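Tellurite resistance protein of COG3793 (PDB 2OU3) is of unproven function but, as a TerB-family protein that binds zinc, probably takes part in the response to tellurite. Local coordinates at residues A[31-36]-A[69-74]; A[39-44]-A[75-80]. All coordinates share one frame; numbering follows the deposited sequence. Where two conformers were deposited one is given.

Contact 1: residues A[31-36]-A[69-74]. With I3A (1H-indole-3-carbaldehyde), chain E.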
loop_
_atom_site.group_PDB
_atom_site.type_symbol
_atom_site.label_atom_id
_atom_site.label_comp_id
_atom_site.label_asym_id
_atom_site.label_seq_id
_atom_site.Cartn_x
_atom_site.Cartn_y
_atom_site.Cartn_z
ATOM N N ILE A 31 11.661 13.068 -9.363
ATOM C CA ILE A 31 11.690 14.394 -8.747
ATOM C C ILE A 31 10.983 14.375 -7.379
ATOM O O ILE A 31 11.514 14.890 -6.379
ATOM C CB ILE A 31 11.090 15.469 -9.696
ATOM C CG1 ILE A 31 11.962 15.645 -10.944
ATOM C CG2 ILE A 31 10.985 16.820 -9.001
ATOM C CD1 ILE A 31 11.247 16.338 -12.100
ATOM N N TYR A 32 9.823 13.720 -7.320
ATOM C CA TYR A 32 9.090 13.577 -6.066
ATOM C C TYR A 32 9.946 12.902 -4.995
ATOM O O TYR A 32 10.067 13.416 -3.869
ATOM C CB TYR A 32 7.825 12.771 -6.291
ATOM C CG TYR A 32 7.059 12.399 -5.025
ATOM C CD1 TYR A 32 6.168 13.286 -4.444
ATOM C CD2 TYR A 32 7.227 11.153 -4.424
ATOM C CE1 TYR A 32 5.468 12.952 -3.292
ATOM C CE2 TYR A 32 6.538 10.813 -3.284
ATOM C CZ TYR A 32 5.645 11.691 -2.728
ATOM O OH TYR A 32 4.952 11.315 -1.599
HETATM N N MSE A 33 10.572 11.780 -5.339
HETATM C CA MSE A 33 11.403 11.035 -4.385
HETATM C C MSE A 33 12.644 11.799 -3.991
HETATM O O MSE A 33 13.060 11.742 -2.845
HETATM C CB MSE A 33 11.811 9.664 -4.918
HETATM C CG MSE A 33 10.729 8.644 -4.827
HETATM SE SE MSE A 33 10.030 8.426 -3.021
HETATM C CE MSE A 33 11.616 8.475 -2.088
ATOM N N LYS A 34 13.253 12.523 -4.941
ATOM C CA LYS A 34 14.373 13.395 -4.605
ATOM C C LYS A 34 13.949 14.451 -3.590
ATOM O O LYS A 34 14.689 14.780 -2.684
ATOM C CB LYS A 34 14.989 14.056 -5.858
ATOM C CG LYS A 34 15.813 13.046 -6.683
ATOM C CD LYS A 34 16.249 13.531 -8.051
ATOM C CE LYS A 34 17.181 12.500 -8.720
ATOM N NZ LYS A 34 17.707 12.939 -10.047
ATOM N N SER A 35 12.740 14.978 -3.746
ATOM C CA SER A 35 12.216 15.965 -2.810
ATOM C C SER A 35 12.060 15.344 -1.418
ATOM O O SER A 35 12.399 15.935 -0.391
ATOM C CB SER A 35 10.863 16.456 -3.304
ATOM O OG SER A 35 11.019 17.051 -4.556
ATOM N N VAL A 36 11.524 14.135 -1.406
ATOM C CA VAL A 36 11.258 13.411 -0.173
ATOM C C VAL A 36 12.565 13.157 0.547
ATOM O O VAL A 36 12.662 13.398 1.758
ATOM C CB VAL A 36 10.522 12.075 -0.452
ATOM C CG1 VAL A 36 10.610 11.122 0.778
ATOM C CG2 VAL A 36 9.054 12.331 -0.861
ATOM N N GLU A 69 17.988 3.182 -9.717
ATOM C CA GLU A 69 19.444 3.243 -9.829
ATOM C C GLU A 69 19.974 4.662 -9.593
ATOM O O GLU A 69 20.975 4.885 -8.904
ATOM C CB GLU A 69 19.879 2.767 -11.195
ATOM C CG GLU A 69 19.572 1.297 -11.404
ATOM C CD GLU A 69 20.441 0.370 -10.557
ATOM O OE1 GLU A 69 21.363 0.833 -9.835
ATOM O OE2 GLU A 69 20.165 -0.847 -10.611
ATOM N N ASP A 70 19.258 5.631 -10.143
ATOM C CA ASP A 70 19.642 7.045 -10.013
ATOM C C ASP A 70 19.399 7.588 -8.574
ATOM O O ASP A 70 20.190 8.404 -8.072
ATOM C CB ASP A 70 18.905 7.857 -11.085
ATOM C CG ASP A 70 19.230 9.313 -11.063
ATOM O OD1 ASP A 70 20.262 9.681 -11.638
ATOM O OD2 ASP A 70 18.407 10.087 -10.543
ATOM N N LEU A 71 18.357 7.125 -7.898
ATOM C CA LEU A 71 18.164 7.459 -6.473
ATOM C C LEU A 71 19.261 6.866 -5.589
ATOM O O LEU A 71 19.661 7.484 -4.599
ATOM C CB LEU A 71 16.783 6.994 -5.959
ATOM C CG LEU A 71 15.543 7.737 -6.446
ATOM C CD1 LEU A 71 14.230 7.051 -6.006
ATOM C CD2 LEU A 71 15.583 9.170 -5.987
ATOM N N LYS A 72 19.720 5.659 -5.919
ATOM C CA LYS A 72 20.792 5.015 -5.147
ATOM C C LYS A 72 22.042 5.879 -5.041
ATOM O O LYS A 72 22.637 5.956 -3.975
ATOM C CB LYS A 72 21.165 3.635 -5.716
ATOM C CG LYS A 72 20.109 2.582 -5.393
ATOM C CD LYS A 72 20.589 1.154 -5.554
ATOM C CE LYS A 72 20.144 0.518 -6.858
ATOM N NZ LYS A 72 19.751 -0.927 -6.680
ATOM N N THR A 73 22.408 6.546 -6.134
ATOM C CA THR A 73 23.611 7.396 -6.195
ATOM C C THR A 73 23.330 8.873 -5.871
ATOM O O THR A 73 24.245 9.697 -5.770
ATOM C CB THR A 73 24.238 7.309 -7.594
ATOM O OG1 THR A 73 23.298 7.782 -8.579
ATOM C CG2 THR A 73 24.628 5.853 -7.916
ATOM N N TYR A 74 22.064 9.214 -5.681
ATOM C CA TYR A 74 21.690 10.589 -5.453
ATOM C C TYR A 74 22.107 11.060 -4.070
ATOM O O TYR A 74 21.794 10.432 -3.053
ATOM C CB TYR A 74 20.196 10.758 -5.592
ATOM C CG TYR A 74 19.687 12.188 -5.432
ATOM C CD1 TYR A 74 19.914 13.141 -6.413
ATOM C CD2 TYR A 74 18.870 12.542 -4.354
ATOM C CE1 TYR A 74 19.407 14.436 -6.292
ATOM C CE2 TYR A 74 18.365 13.837 -4.220
ATOM C CZ TYR A 74 18.627 14.767 -5.199
ATOM O OH TYR A 74 18.132 16.037 -5.086
HETATM O O I3A E . 5.307 9.464 -8.325
HETATM C "C3'" I3A E . 4.807 9.358 -7.208
HETATM C C3 I3A E . 4.146 10.556 -6.636
HETATM C C2 I3A E . 3.491 10.568 -5.434
HETATM N N I3A E . 2.988 11.836 -5.249
HETATM C C8 I3A E . 3.293 12.644 -6.285
HETATM C C9 I3A E . 4.065 11.875 -7.270
HETATM C C4 I3A E . 4.487 12.457 -8.476
HETATM C C5 I3A E . 4.198 13.782 -8.699
HETATM C C6 I3A E . 3.456 14.537 -7.775
HETATM C C7 I3A E . 3.014 13.962 -6.594
HETATM O O HOH W 1 20.940 12.419 -10.053
#
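Lys34 NZ is held by Asp70 OD2, 3.0 Å away, in a salt bridge whose hydrogen bond uses the syn lone pair of OD2. A water closes the site: it accepts from Lys34 NZ and donates to Asp70 OD1, so both carboxylate oxygens are linked to the one ammonium group. The lysine gets there fully extended beyond CG, its chain running over the Tyr74 ring. Lys34 CG sits almost above the ring centre, 3.6 Å from the centroid and 13° off the normal, a CH-pi contact, while Lys34 CE continues toward the CD1 side of Tyr74. With CG of Tyr74 anti to the backbone N (chi1 -177°), the ring lies flat under the aliphatic chain; its hydroxyl is hydrogen-bonded to Glu78. On the buried side Leu71 wedges in with both methyls: Leu71 CD1 meets Met33 CB (selenomethionine) at 3.7 Å and Leu71 CD2 meets Lys34 CG at 3.9 Å. Tyr32, making no contact with 69-74, belongs to the pocket that binds indole carbaldehyde in this crystal and lays one ring face over it, its CE1 3.4 Å from the indole N. The axes of segments 31-36 and 69-73, on helices 26-41 and 65-73, approach to 10.9 Å at 23°; helix 48-60 packs against Met33 and Leu71, helix 80-84 against Lys34, and helix 94-106 against Tyr32.

Contact 2: residues A[39-44]-A[75-80]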
loop_
_atom_site.group_PDB
_atom_site.type_symbol
_atom_site.label_atom_id
_atom_site.label_comp_id
_atom_site.label_asym_id
_atom_site.label_seq_id
_atom_site.Cartn_x
_atom_site.Cartn_y
_atom_site.Cartn_z
ATOM N N CYS A 39 13.962 16.302 1.950
ATOM C CA CYS A 39 13.154 16.655 3.101
ATOM C C CYS A 39 13.535 15.828 4.339
ATOM O O CYS A 39 13.745 16.380 5.405
ATOM C CB CYS A 39 11.669 16.465 2.741
ATOM S SG CYS A 39 10.450 17.412 3.660
ATOM N N ALA A 40 13.610 14.510 4.178
ATOM C CA ALA A 40 13.969 13.619 5.274
ATOM C C ALA A 40 15.384 13.925 5.774
ATOM O O ALA A 40 15.617 13.986 6.977
ATOM C CB ALA A 40 13.879 12.176 4.844
ATOM N N LYS A 41 16.321 14.115 4.846
ATOM C CA LYS A 41 17.712 14.412 5.217
ATOM C C LYS A 41 17.811 15.807 5.853
ATOM O O LYS A 41 18.506 15.992 6.857
ATOM C CB LYS A 41 18.620 14.301 4.001
ATOM C CG LYS A 41 20.108 14.285 4.314
ATOM C CD LYS A 41 20.918 14.579 3.058
ATOM C CE LYS A 41 22.417 14.394 3.305
ATOM N NZ LYS A 41 23.159 14.241 2.039
ATOM N N ALA A 42 17.089 16.761 5.267
ATOM C CA ALA A 42 16.935 18.104 5.819
ATOM C C ALA A 42 18.303 18.723 6.082
ATOM O O ALA A 42 19.083 18.916 5.148
ATOM C CB ALA A 42 16.061 18.090 7.087
ATOM N N ASP A 43 18.610 19.040 7.334
ATOM C CA ASP A 43 19.928 19.572 7.639
ATOM C C ASP A 43 20.901 18.407 7.615
ATOM O O ASP A 43 21.928 18.435 6.927
ATOM N N GLY A 44 20.529 17.361 8.340
ATOM C CA GLY A 44 21.475 16.352 8.769
ATOM C C GLY A 44 21.767 15.273 7.769
ATOM O O GLY A 44 22.173 15.556 6.656
ATOM N N GLU A 75 22.800 12.181 -4.069
ATOM C CA GLU A 75 23.186 12.871 -2.863
ATOM C C GLU A 75 22.165 13.986 -2.685
ATOM O O GLU A 75 22.108 14.940 -3.476
ATOM C CB GLU A 75 24.596 13.449 -3.009
ATOM C CG GLU A 75 25.702 12.513 -2.503
ATOM C CD GLU A 75 25.856 12.570 -0.980
ATOM O OE1 GLU A 75 25.044 11.934 -0.268
ATOM O OE2 GLU A 75 26.790 13.254 -0.498
ATOM N N ALA A 76 21.340 13.850 -1.662
ATOM C CA ALA A 76 20.206 14.735 -1.479
ATOM C C ALA A 76 20.662 16.013 -0.798
ATOM O O ALA A 76 20.203 16.334 0.297
ATOM C CB ALA A 76 19.119 14.043 -0.665
ATOM N N ASP A 77 21.546 16.736 -1.472
ATOM C CA ASP A 77 22.140 17.945 -0.933
ATOM C C ASP A 77 21.728 19.192 -1.710
ATOM O O ASP A 77 22.334 20.253 -1.543
ATOM C CB ASP A 77 23.679 17.824 -0.955
ATOM C CG ASP A 77 24.202 16.671 -0.091
ATOM O OD1 ASP A 77 23.543 16.305 0.914
ATOM O OD2 ASP A 77 25.293 16.147 -0.420
ATOM N N GLU A 78 20.692 19.077 -2.541
ATOM C CA GLU A 78 20.190 20.219 -3.322
ATOM C C GLU A 78 19.168 21.022 -2.518
ATOM O O GLU A 78 18.695 20.557 -1.491
ATOM C CB GLU A 78 19.536 19.735 -4.605
ATOM C CG GLU A 78 20.418 18.781 -5.406
ATOM C CD GLU A 78 19.809 18.472 -6.752
ATOM O OE1 GLU A 78 18.878 17.631 -6.821
ATOM O OE2 GLU A 78 20.237 19.123 -7.724
ATOM N N ALA A 79 18.836 22.232 -2.978
ATOM C CA ALA A 79 17.841 23.042 -2.285
ATOM C C ALA A 79 16.446 22.493 -2.610
ATOM O O ALA A 79 16.102 22.289 -3.772
ATOM C CB ALA A 79 17.973 24.517 -2.668
ATOM N N LEU A 80 15.664 22.208 -1.580
ATOM C CA LEU A 80 14.365 21.551 -1.749
ATOM C C LEU A 80 13.447 22.349 -2.680
ATOM O O LEU A 80 12.775 21.792 -3.548
ATOM C CB LEU A 80 13.708 21.363 -0.395
ATOM C CG LEU A 80 12.311 20.744 -0.341
ATOM C CD1 LEU A 80 12.199 19.381 -0.991
ATOM C CD2 LEU A 80 11.888 20.693 1.138
HETATM O O HOH W 2 22.130 11.940 0.814
#
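Lys41 reaches across to the loop 75-80 from the last turn of helix 26-41. Its CB leaves the backbone toward that loop, and with CG anti to the backbone N (chi1 -167°) and every later torsion extended, the chain spans the gap in a straight run. Lys41 CD passes 3.3 Å from the carbonyl oxygen Ala76 O and 4.2 Å from Ala76 CB. The next carbon, Lys41 CE, lies beside Asp77 OD1. At the tip, Lys41 NZ forms a salt bridge with Asp77 OD1, modelled at 2.4 Å, too short for its exact length to be trusted. A second, long salt bridge joins Lys41 NZ to Glu75 OE1 at 3.8 Å. A water bridges these last two atoms: it accepts from Lys41 NZ at 2.8 Å, donates to Glu75 OE1 and also accepts the N-H of Ala76. Ala76, centre of an inverse gamma turn, brings the flanking acids Glu75 and Asp77 round to the same ammonium group. At the other end of the contact Cys39 SG touches Leu80 CD2 at 4.4 Å, an apolar meeting that Met122 and Leu126 of helix 113-126 extend, from the cysteine and the leucine respectively. One lysine thus faces two acids at a partly exposed surface, where its positive charge would probably offset theirs as the loop meets the end of helix 26-41, while the sulfur-leucine end is buried and apolar.

Overall arrangement
From the N terminus, helix 26-41 supplies the first segment of both contacts, 31-36 and then 39-44. The chain then passes helix 48-60, contact 1 closes its loop at the end of helix 65-73 with 69-74, and contact 2 closes another directly afterwards with 75-80. Because the segments alternate, the two loops cross, and helix 26-41 is met successively by the end of helix 65-73 and by the connection into helix 80-84. The contacts, with centres 11 Å apart, touch where Leu80 CD1 packs on Ser35 O at 3.5 Å. Contact 1 lies nearer the indole pocket, whereas contact 2 adjoins helix 113-126.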